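Local coordinates for polyhedrin (Antheraea mylitta cypovirus 4, PDB 5A8S), which probably forms the crystalline matrix of the occlusion bodies, or polyhedra, in which this insect cypovirus is embedded, at residues Q20-I23 and T24-N28; N67-E70 and L71-D74; R187-G190 and A191-R194. All coordinates share one frame; numbering follows the deposited sequence.

Contact 1: residues Q20-I23 and T24-N28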
ATOM      1  N   GLN A  20     -21.616   1.335 -35.462  1.00 12.94           N
ATOM      2  CA  GLN A  20     -20.828   2.373 -34.805  1.00  8.67           C
ATOM      3  C   GLN A  20     -21.611   3.027 -33.665  1.00 13.11           C
ATOM      4  O   GLN A  20     -21.016   3.459 -32.676  1.00 13.23           O
ATOM      5  CB  GLN A  20     -20.367   3.451 -35.790  1.00 11.07           C
ATOM      6  CG  GLN A  20     -19.260   4.324 -35.210  1.00 11.59           C
ATOM      7  CD  GLN A  20     -17.937   3.579 -35.102  1.00  9.62           C
ATOM      8  OE1 GLN A  20     -17.506   2.923 -36.051  1.00 13.02           O
ATOM      9  NE2 GLN A  20     -17.288   3.673 -33.941  1.00 10.38           N
ATOM     10  N   GLU A  21     -22.934   3.101 -33.796  1.00  7.64           N
ATOM     11  CA  GLU A  21     -23.772   3.630 -32.722  1.00 14.16           C
ATOM     12  C   GLU A  21     -23.731   2.685 -31.520  1.00 20.12           C
ATOM     13  O   GLU A  21     -23.694   3.123 -30.369  1.00 17.42           O
ATOM     14  CB  GLU A  21     -25.216   3.831 -33.193  1.00 12.66           C
ATOM     15  CG  GLU A  21     -25.404   5.022 -34.125  1.00 22.05           C
ATOM     16  CD  GLU A  21     -26.788   5.069 -34.763  1.00 41.22           C
ATOM     17  OE1 GLU A  21     -27.615   4.183 -34.457  1.00 42.47           O
ATOM     18  OE2 GLU A  21     -27.049   5.990 -35.574  1.00 32.55           O
ATOM     19  N   ILE A  22     -23.721   1.385 -31.794  1.00 18.92           N
ATOM     20  CA  ILE A  22     -23.602   0.379 -30.747  1.00 13.35           C
ATOM     21  C   ILE A  22     -22.248   0.492 -30.059  1.00 16.17           C
ATOM     22  O   ILE A  22     -22.156   0.365 -28.843  1.00 17.43           O
ATOM     23  CB  ILE A  22     -23.740  -1.045 -31.317  1.00 18.03           C
ATOM     24  CG1 ILE A  22     -25.200  -1.340 -31.671  1.00 26.00           C
ATOM     25  CG2 ILE A  22     -23.216  -2.071 -30.337  1.00 19.66           C
ATOM     26  CD1 ILE A  22     -26.148  -1.189 -30.511  1.00 31.96           C
ATOM     27  N   ILE A  23     -21.197   0.717 -30.839  1.00 14.81           N
ATOM     28  CA  ILE A  23     -19.854   0.827 -30.282  1.00 15.07           C
ATOM     29  C   ILE A  23     -19.755   2.050 -29.376  1.00 12.41           C
ATOM     30  O   ILE A  23     -19.142   1.984 -28.314  1.00 11.02           O
ATOM     31  CB  ILE A  23     -18.795   0.901 -31.383  1.00 16.84           C
ATOM     32  CG1 ILE A  23     -18.592  -0.492 -31.992  1.00 21.33           C
ATOM     33  CG2 ILE A  23     -17.470   1.423 -30.824  1.00 17.73           C
ATOM     34  CD1 ILE A  23     -18.027  -0.476 -33.389  1.00 25.66           C
ATOM     35  N   THR A  24     -20.365   3.152 -29.798  1.00 11.93           N
ATOM     36  CA  THR A  24     -20.394   4.368 -28.990  1.00 14.44           C
ATOM     37  C   THR A  24     -21.065   4.062 -27.655  1.00 12.14           C
ATOM     38  O   THR A  24     -20.591   4.476 -26.602  1.00 12.35           O
ATOM     39  CB  THR A  24     -21.137   5.512 -29.716  1.00 17.24           C
ATOM     40  OG1 THR A  24     -20.489   5.773 -30.966  1.00  8.35           O
ATOM     41  CG2 THR A  24     -21.124   6.793 -28.887  1.00 20.45           C
ATOM     42  N   ARG A  25     -22.155   3.309 -27.698  1.00 11.84           N
ATOM     43  CA  ARG A  25     -22.864   2.938 -26.477  1.00 12.27           C
ATOM     44  C   ARG A  25     -22.082   1.951 -25.614  1.00 14.25           C
ATOM     45  O   ARG A  25     -22.172   2.010 -24.386  1.00 12.04           O
ATOM     46  CB  ARG A  25     -24.244   2.369 -26.803  1.00 13.04           C
ATOM     47  CG  ARG A  25     -25.271   3.447 -27.073  1.00 19.98           C
ATOM     48  CD  ARG A  25     -26.639   3.015 -26.597  1.00 37.47           C
ATOM     49  NE  ARG A  25     -27.409   2.455 -27.692  1.00 37.13           N
ATOM     50  CZ  ARG A  25     -28.401   1.584 -27.549  1.00 53.83           C
ATOM     51  NH1 ARG A  25     -28.760   1.149 -26.345  1.00 44.34           N
ATOM     52  NH2 ARG A  25     -29.035   1.143 -28.621  1.00 41.96           N
ATOM     53  N   GLN A  26     -21.315   1.054 -26.243  1.00 10.59           N
ATOM     54  CA  GLN A  26     -20.460   0.128 -25.499  1.00 13.35           C
ATOM     55  C   GLN A  26     -19.401   0.880 -24.711  1.00 13.20           C
ATOM     56  O   GLN A  26     -19.126   0.559 -23.566  1.00 12.56           O
ATOM     57  CB  GLN A  26     -19.728  -0.842 -26.427  1.00 11.86           C
ATOM     58  CG  GLN A  26     -20.601  -1.841 -27.108  1.00 21.72           C
ATOM     59  CD  GLN A  26     -19.796  -2.816 -27.938  1.00 26.74           C
ATOM     60  OE1 GLN A  26     -18.780  -2.454 -28.535  1.00 24.74           O
ATOM     61  NE2 GLN A  26     -20.243  -4.061 -27.977  1.00 17.03           N
ATOM     62  N   ILE A  27     -18.783   1.865 -25.341  1.00 10.29           N
ATOM     63  CA  ILE A  27     -17.751   2.638 -24.666  1.00 13.06           C
ATOM     64  C   ILE A  27     -18.371   3.395 -23.492  1.00 11.73           C
ATOM     65  O   ILE A  27     -17.739   3.560 -22.444  1.00 11.77           O
ATOM     66  CB  ILE A  27     -17.036   3.578 -25.652  1.00 11.09           C
ATOM     67  CG1 ILE A  27     -16.089   2.749 -26.533  1.00 16.61           C
ATOM     68  CG2 ILE A  27     -16.240   4.653 -24.913  1.00 14.87           C
ATOM     69  CD1 ILE A  27     -15.626   3.447 -27.786  1.00 17.44           C
ATOM     70  N   ASN A  28     -19.622   3.816 -23.652  1.00  9.63           N
ATOM     71  CA  ASN A  28     -20.300   4.606 -22.621  1.00 11.04           C
ATOM     72  C   ASN A  28     -20.927   3.786 -21.501  1.00 15.09           C
ATOM     73  O   ASN A  28     -21.232   4.340 -20.449  1.00 13.08           O
ATOM     74  CB  ASN A  28     -21.385   5.496 -23.239  1.00 10.72           C
ATOM     75  CG  ASN A  28     -20.817   6.746 -23.869  1.00 15.93           C
ATOM     76  OD1 ASN A  28     -19.929   7.387 -23.309  1.00 14.54           O
ATOM     77  ND2 ASN A  28     -21.321   7.098 -25.040  1.00 12.14           N
TER
HETATM   78  O   HOH W   1     -17.931   5.842 -32.022  1.00 16.09           O
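Thr24 lies back over the carbonyl of Gln20, one turn earlier, and its hydroxyl donates to that oxygen, OG1 of Thr24 standing 2.9 Å from O of Gln20. A first torsion of -58° sets OG1 beside the residue's own backbone N and opposite its carbonyl carbon, which turns the hydroxyl back along the helix. The same oxygen takes the backbone N-H of Thr24 at 3.0 Å from N to O of Gln20, and the two donors reach it from opposite faces of the carbonyl plane. A water closes a small ring: it donates to Thr24 OG1 at 2.8 Å and accepts from Gln20 NE2, whose amide folds round to meet it. The backbone bond of Thr24 belongs to the i to i+4 pattern of helix 15-29, which Arg25, Gln26 and Ile27 continue with bonds to Glu21, Ile22 and Ile23; the hydroxyl bond is added to it. Along another side the side chains pair one turn apart. Ile23 and Ile27 touch through a single methyl pair, CG2 of Ile23 and CD1 of Ile27, 4.1 Å apart. Gln26 runs out extended beyond CG; its CG presses on the carbonyl oxygen of Ile22 at 3.2 Å, while its OE1 comes to 4.0 Å from CG1 of Ile23. Ile22 meets Arg25 more loosely, its CD1 approaching NH2 of the guanidinium obliquely at 4.2 Å. The carboxylate of Glu21 and the guanidinium of Arg25 do not touch, and Glu21 instead makes a long, weak ion pair with Arg17. Ile248 of the same chain packs on Gln20, Glu21 and Thr24, whereas Gln26 and Ile27 reach Glu146 and Arg145 of the second subunit.

Contact 2: residues N67-E70 and L71-D74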
ATOM      1  N   ASN A  67       0.797  12.326   1.205  1.00 10.33           N
ATOM      2  CA  ASN A  67       1.392  13.176   2.227  1.00  7.53           C
ATOM      3  C   ASN A  67       2.255  14.273   1.614  1.00  6.94           C
ATOM      4  O   ASN A  67       2.395  14.373   0.393  1.00  8.69           O
ATOM      5  CB  ASN A  67       2.163  12.373   3.280  1.00  9.07           C
ATOM      6  CG  ASN A  67       3.303  11.568   2.699  1.00 20.38           C
ATOM      7  OD1 ASN A  67       3.894  11.933   1.689  1.00 12.09           O
ATOM      8  ND2 ASN A  67       3.621  10.455   3.350  1.00 22.92           N
ATOM      9  N   TRP A  68       2.812  15.107   2.477  1.00  7.44           N
ATOM     10  CA  TRP A  68       3.426  16.345   2.040  1.00  6.51           C
ATOM     11  C   TRP A  68       4.536  16.112   1.002  1.00  9.44           C
ATOM     12  O   TRP A  68       4.559  16.750  -0.056  1.00  8.90           O
ATOM     13  CB  TRP A  68       3.967  17.073   3.259  1.00  5.48           C
ATOM     14  CG  TRP A  68       4.298  18.484   3.009  1.00  9.20           C
ATOM     15  CD1 TRP A  68       3.443  19.547   3.016  1.00  8.99           C
ATOM     16  CD2 TRP A  68       5.597  19.009   2.731  1.00  6.49           C
ATOM     17  NE1 TRP A  68       4.133  20.707   2.759  1.00  7.96           N
ATOM     18  CE2 TRP A  68       5.456  20.402   2.583  1.00  7.01           C
ATOM     19  CE3 TRP A  68       6.868  18.434   2.604  1.00  5.54           C
ATOM     20  CZ2 TRP A  68       6.541  21.233   2.307  1.00  6.28           C
ATOM     21  CZ3 TRP A  68       7.945  19.262   2.326  1.00 10.87           C
ATOM     22  CH2 TRP A  68       7.775  20.646   2.187  1.00  5.18           C
ATOM     23  N   ARG A  69       5.441  15.184   1.286  1.00  7.23           N
ATOM     24  CA  ARG A  69       6.554  14.943   0.385  1.00 10.84           C
ATOM     25  C   ARG A  69       6.101  14.312  -0.927  1.00 11.53           C
ATOM     26  O   ARG A  69       6.695  14.583  -1.968  1.00 10.68           O
ATOM     27  CB  ARG A  69       7.627  14.085   1.058  1.00  7.31           C
ATOM     28  CG  ARG A  69       8.378  14.835   2.158  1.00  8.12           C
ATOM     29  CD  ARG A  69       9.523  14.010   2.724  1.00 15.45           C
ATOM     30  NE  ARG A  69       9.015  12.946   3.581  1.00 10.58           N
ATOM     31  CZ  ARG A  69       9.551  12.584   4.742  1.00 16.95           C
ATOM     32  NH1 ARG A  69      10.630  13.200   5.214  1.00  8.64           N
ATOM     33  NH2 ARG A  69       8.999  11.598   5.437  1.00 14.34           N
ATOM     34  N   GLU A  70       5.058  13.483  -0.892  1.00  7.44           N
ATOM     35  CA  GLU A  70       4.545  12.879  -2.130  1.00 10.06           C
ATOM     36  C   GLU A  70       3.970  13.949  -3.033  1.00  9.57           C
ATOM     37  O   GLU A  70       4.004  13.813  -4.252  1.00 10.03           O
ATOM     38  CB  GLU A  70       3.474  11.808  -1.841  1.00  7.64           C
ATOM     39  CG  GLU A  70       4.033  10.553  -1.194  1.00 12.69           C
ATOM     40  CD  GLU A  70       2.956   9.563  -0.771  1.00 23.82           C
ATOM     41  OE1 GLU A  70       1.903   9.991  -0.251  1.00 18.41           O
ATOM     42  OE2 GLU A  70       3.173   8.348  -0.948  1.00 37.31           O
ATOM     43  N   LEU A  71       3.458  15.019  -2.431  1.00  6.51           N
ATOM     44  CA  LEU A  71       2.833  16.102  -3.176  1.00  6.81           C
ATOM     45  C   LEU A  71       3.844  17.049  -3.837  1.00  7.86           C
ATOM     46  O   LEU A  71       3.486  17.805  -4.742  1.00  9.36           O
ATOM     47  CB  LEU A  71       1.908  16.900  -2.245  1.00  6.37           C
ATOM     48  CG  LEU A  71       0.576  16.221  -1.886  1.00  9.79           C
ATOM     49  CD1 LEU A  71      -0.134  16.970  -0.773  1.00  9.58           C
ATOM     50  CD2 LEU A  71      -0.331  16.115  -3.121  1.00  8.27           C
ATOM     51  N   LEU A  72       5.097  17.011  -3.397  1.00  5.57           N
ATOM     52  CA  LEU A  72       6.114  17.943  -3.907  1.00 10.39           C
ATOM     53  C   LEU A  72       6.450  17.709  -5.386  1.00  8.05           C
ATOM     54  O   LEU A  72       6.533  16.571  -5.850  1.00  9.40           O
ATOM     55  CB  LEU A  72       7.407  17.840  -3.092  1.00  9.00           C
ATOM     56  CG  LEU A  72       7.333  18.152  -1.597  1.00  7.93           C
ATOM     57  CD1 LEU A  72       8.702  17.941  -0.957  1.00  4.93           C
ATOM     58  CD2 LEU A  72       6.841  19.573  -1.370  1.00 10.68           C
ATOM     59  N   GLU A  73       6.660  18.796  -6.119  1.00  9.72           N
ATOM     60  CA  GLU A  73       7.157  18.716  -7.494  1.00  9.20           C
ATOM     61  C   GLU A  73       8.435  17.855  -7.560  1.00  9.56           C
ATOM     62  O   GLU A  73       9.316  17.983  -6.703  1.00 10.44           O
ATOM     63  CB  GLU A  73       7.450  20.136  -7.991  1.00 11.53           C
ATOM     64  CG  GLU A  73       7.697  20.258  -9.475  1.00 11.43           C
ATOM     65  CD  GLU A  73       7.939  21.701  -9.910  1.00 13.62           C
ATOM     66  OE1 GLU A  73       8.214  22.572  -9.054  1.00 15.45           O
ATOM     67  OE2 GLU A  73       7.859  21.965 -11.121  1.00 15.10           O
ATOM     68  N   ASP A  74       8.487  16.993  -8.549  1.00 10.62           N
ATOM     69  CA  ASP A  74       9.630  16.109  -8.842  1.00 13.22           C
ATOM     70  C   ASP A  74       9.863  15.015  -7.837  1.00 10.03           C
ATOM     71  O   ASP A  74      10.826  14.330  -7.982  1.00 19.59           O
ATOM     72  CB  ASP A  74      10.893  16.899  -9.138  1.00 15.07           C
ATOM     73  CG  ASP A  74      10.641  17.925 -10.182  1.00 21.77           C
ATOM     74  OD1 ASP A  74       9.979  17.572 -11.142  1.00 16.20           O
ATOM     75  OD2 ASP A  74      11.001  19.061  -9.973  1.00 19.29           O
TER
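Leu71 sets its backbone N one turn after Asn67 and donates to O of Asn67 at 3.1 Å, with a second, weak bond to the carbonyl of Trp68. Its side chain leans back over the same turn, CG lying 3.5 Å from O of Asn67. That turn begins with a capping box: Asn67 OD1 accepts from Glu70 N at 3.2 Å, the N-H arriving nearly end-on to the amide carbonyl, and Glu70 OE1 accepts from Asn67 N at 3.0 Å through its anti lone pair. Leu72 comes next and carries the apolar part. Its N donates to O of Arg69 from well above the carbonyl plane, and its isobutyl group leans against the indole of Trp68. CD2 of Leu72 sits over one face of the six-membered ring, 3.8 Å from the centroid and only 12° off the normal, a CH-pi contact, while CD1 of Leu72 comes to 3.6 Å from CZ3 of Trp68. The indole is brought there by a first torsion of -165°, with CG opposite the backbone N. Its NE1 bonds to the carbonyl of Glu176, and Tyr93 and Leu96 of the helix 92-97 also pack on the Trp68 side chain. Glu73 and Asp74 lead the chain on, both salt-bridged to Arg50. With Asn67 capping the N-H of Glu70 and Glu70 holding the N-H of Asn67 in return, the reciprocal bonds of the box hold the start of this short, buried helical turn, while the indole is held both by the NE1 bond to Glu176 and by the methyl of Leu72 over its six-membered ring.

Contact 3: residues R187-G190 and A191-R194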
ATOM      1  N   ARG A 187     -20.353   2.013  -7.802  1.00  7.95           N
ATOM      2  CA  ARG A 187     -21.740   2.312  -7.471  1.00 12.45           C
ATOM      3  C   ARG A 187     -22.387   1.063  -6.900  1.00 10.37           C
ATOM      4  O   ARG A 187     -22.005  -0.053  -7.258  1.00 14.69           O
ATOM      5  CB  ARG A 187     -22.484   2.768  -8.728  1.00 11.37           C
ATOM      6  CG  ARG A 187     -23.903   3.280  -8.491  1.00 10.71           C
ATOM      7  CD  ARG A 187     -24.432   3.945  -9.755  1.00  7.38           C
ATOM      8  NE  ARG A 187     -23.475   4.949 -10.213  1.00  8.11           N
ATOM      9  CZ  ARG A 187     -23.249   5.268 -11.482  1.00 12.07           C
ATOM     10  NH1 ARG A 187     -23.931   4.689 -12.467  1.00 10.01           N
ATOM     11  NH2 ARG A 187     -22.330   6.177 -11.770  1.00  7.64           N
ATOM     12  N   GLN A 188     -23.337   1.237  -5.985  1.00  9.99           N
ATOM     13  CA  GLN A 188     -24.091   0.101  -5.476  1.00  7.98           C
ATOM     14  C   GLN A 188     -24.572  -0.714  -6.682  1.00 10.89           C
ATOM     15  O   GLN A 188     -24.954  -0.153  -7.705  1.00  9.88           O
ATOM     16  CB  GLN A 188     -25.263   0.552  -4.579  1.00  5.66           C
ATOM     17  CG  GLN A 188     -26.425   1.240  -5.284  1.00 10.35           C
ATOM     18  CD  GLN A 188     -26.233   2.741  -5.465  1.00 16.61           C
ATOM     19  OE1 GLN A 188     -25.111   3.227  -5.597  1.00 13.93           O
ATOM     20  NE2 GLN A 188     -27.341   3.484  -5.483  1.00 13.63           N
ATOM     21  N   ASP A 189     -24.516  -2.035  -6.563  1.00  8.36           N
ATOM     22  CA  ASP A 189     -24.862  -2.938  -7.665  1.00  8.70           C
ATOM     23  C   ASP A 189     -26.367  -3.173  -7.679  1.00 13.46           C
ATOM     24  O   ASP A 189     -26.830  -4.294  -7.469  1.00 13.26           O
ATOM     25  CB  ASP A 189     -24.108  -4.263  -7.483  1.00  9.02           C
ATOM     26  CG  ASP A 189     -24.251  -5.212  -8.669  1.00 11.66           C
ATOM     27  OD1 ASP A 189     -24.539  -4.762  -9.794  1.00 11.13           O
ATOM     28  OD2 ASP A 189     -24.038  -6.424  -8.470  1.00 14.95           O
ATOM     29  N   GLY A 190     -27.133  -2.116  -7.927  1.00  7.42           N
ATOM     30  CA  GLY A 190     -28.575  -2.174  -7.745  1.00  7.63           C
ATOM     31  C   GLY A 190     -28.872  -2.434  -6.283  1.00  8.09           C
ATOM     32  O   GLY A 190     -28.301  -1.780  -5.412  1.00 11.01           O
ATOM     33  N   ALA A 191     -29.739  -3.411  -6.024  1.00  7.36           N
ATOM     34  CA  ALA A 191     -30.110  -3.817  -4.674  1.00  9.36           C
ATOM     35  C   ALA A 191     -29.147  -4.851  -4.071  1.00  6.72           C
ATOM     36  O   ALA A 191     -29.265  -5.204  -2.888  1.00  7.13           O
ATOM     37  CB  ALA A 191     -31.523  -4.375  -4.682  1.00  8.40           C
ATOM     38  N   LEU A 192     -28.204  -5.336  -4.873  1.00  8.07           N
ATOM     39  CA  LEU A 192     -27.180  -6.256  -4.378  1.00 13.29           C
ATOM     40  C   LEU A 192     -25.949  -5.469  -3.934  1.00  9.84           C
ATOM     41  O   LEU A 192     -25.559  -4.500  -4.581  1.00  9.57           O
ATOM     42  CB  LEU A 192     -26.776  -7.249  -5.471  1.00 10.96           C
ATOM     43  CG  LEU A 192     -25.836  -8.383  -5.049  1.00 11.71           C
ATOM     44  CD1 LEU A 192     -26.642  -9.625  -4.688  1.00 12.71           C
ATOM     45  CD2 LEU A 192     -24.860  -8.708  -6.165  1.00 18.59           C
ATOM     46  N   ASN A 193     -25.344  -5.892  -2.833  1.00  8.73           N
ATOM     47  CA  ASN A 193     -24.127  -5.264  -2.321  1.00 10.80           C
ATOM     48  C   ASN A 193     -22.920  -6.146  -2.626  1.00  9.59           C
ATOM     49  O   ASN A 193     -22.766  -7.218  -2.036  1.00  6.21           O
ATOM     50  CB  ASN A 193     -24.242  -5.046  -0.806  1.00  5.90           C
ATOM     51  CG  ASN A 193     -23.092  -4.219  -0.236  1.00 12.28           C
ATOM     52  OD1 ASN A 193     -22.070  -4.008  -0.895  1.00  9.67           O
ATOM     53  ND2 ASN A 193     -23.257  -3.745   0.999  1.00 10.07           N
ATOM     54  N   ARG A 194     -22.065  -5.710  -3.551  1.00  7.58           N
ATOM     55  CA  ARG A 194     -20.933  -6.535  -3.961  1.00  6.99           C
ATOM     56  C   ARG A 194     -19.857  -6.602  -2.875  1.00  4.37           C
ATOM     57  O   ARG A 194     -18.926  -7.415  -2.961  1.00  9.17           O
ATOM     58  CB  ARG A 194     -20.356  -6.058  -5.293  1.00 12.36           C
ATOM     59  CG  ARG A 194     -21.191  -6.515  -6.511  1.00  7.03           C
ATOM     60  CD  ARG A 194     -20.485  -6.209  -7.824  1.00 11.76           C
ATOM     61  NE  ARG A 194     -19.266  -6.995  -7.929  1.00 11.05           N
ATOM     62  CZ  ARG A 194     -18.045  -6.490  -8.062  1.00 14.16           C
ATOM     63  NH1 ARG A 194     -17.861  -5.173  -8.140  1.00 10.88           N
ATOM     64  NH2 ARG A 194     -17.004  -7.313  -8.120  1.00 12.07           N
TER
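The carboxylate of Asp189 runs alongside the isobutyl group of Leu192, in the loop between strand 179-185 and helix 200-205, and OD2 of Asp189 is 3.3 Å from CD2 of Leu192. Both first torsions are -173°, each CG standing opposite its backbone N, which swings carboxylate and isobutyl group out on the same side of the chain. Arg194 comes to the carboxylate from across, its aliphatic part doing the touching; CG of Arg194 is 3.5 Å from OD2 of Asp189, and CD of Arg194 lies 3.6 Å from that oxygen. The guanidinium does not pair with this carboxylate. Arg194 instead forms a salt bridge with Asp60 through NH1, which also bonds to Gln34 OE1. Backbone contacts complete the packed part: N of Leu192 donates to O of Asp189 at 3.1 Å, from above the carbonyl plane, while the return bond from Asp189 N to Leu192 O is long, bent and weak. Few atoms of the two segments meet beyond this pair; Gly190 and Ala191 form a tip exposed on the trimer, where a neighbouring molecule in the crystal touches them. Before the tip, Asp189 is also the centre of an inverse gamma turn, its flanks joined by a weak bond from Gly190 N to Gln188 O. Gly190 has the phi/psi pair 63°/-131°, a conformation glycine reaches easily; with the bond from Leu192 N to Asp189 O it makes residues 189-192 a type II' beta turn, with glycine at the second position as is common in such turns.

The three contacts follow one another along the chain without interleaving, and each is local. Contact 1 occupies the helix 15-29 near the N-terminus, contact 2 the short helix 68-71 and the loop that follows it, just after strand 61-66, and contact 3 the loop after strand 179-185. Those two strands are neighbours in one three-stranded antiparallel sheet, so contacts 2 and 3 follow different strands of the same sheet, although their centres are about 36 Å apart. Contact 1 is closer to contact 3, about 24 Å between centres, than to contact 2, about 39 Å. Contact 2 is buried and meets both other subunits, whereas contact 1 is a surface helix touching the second, so both adjoin trimer interfaces.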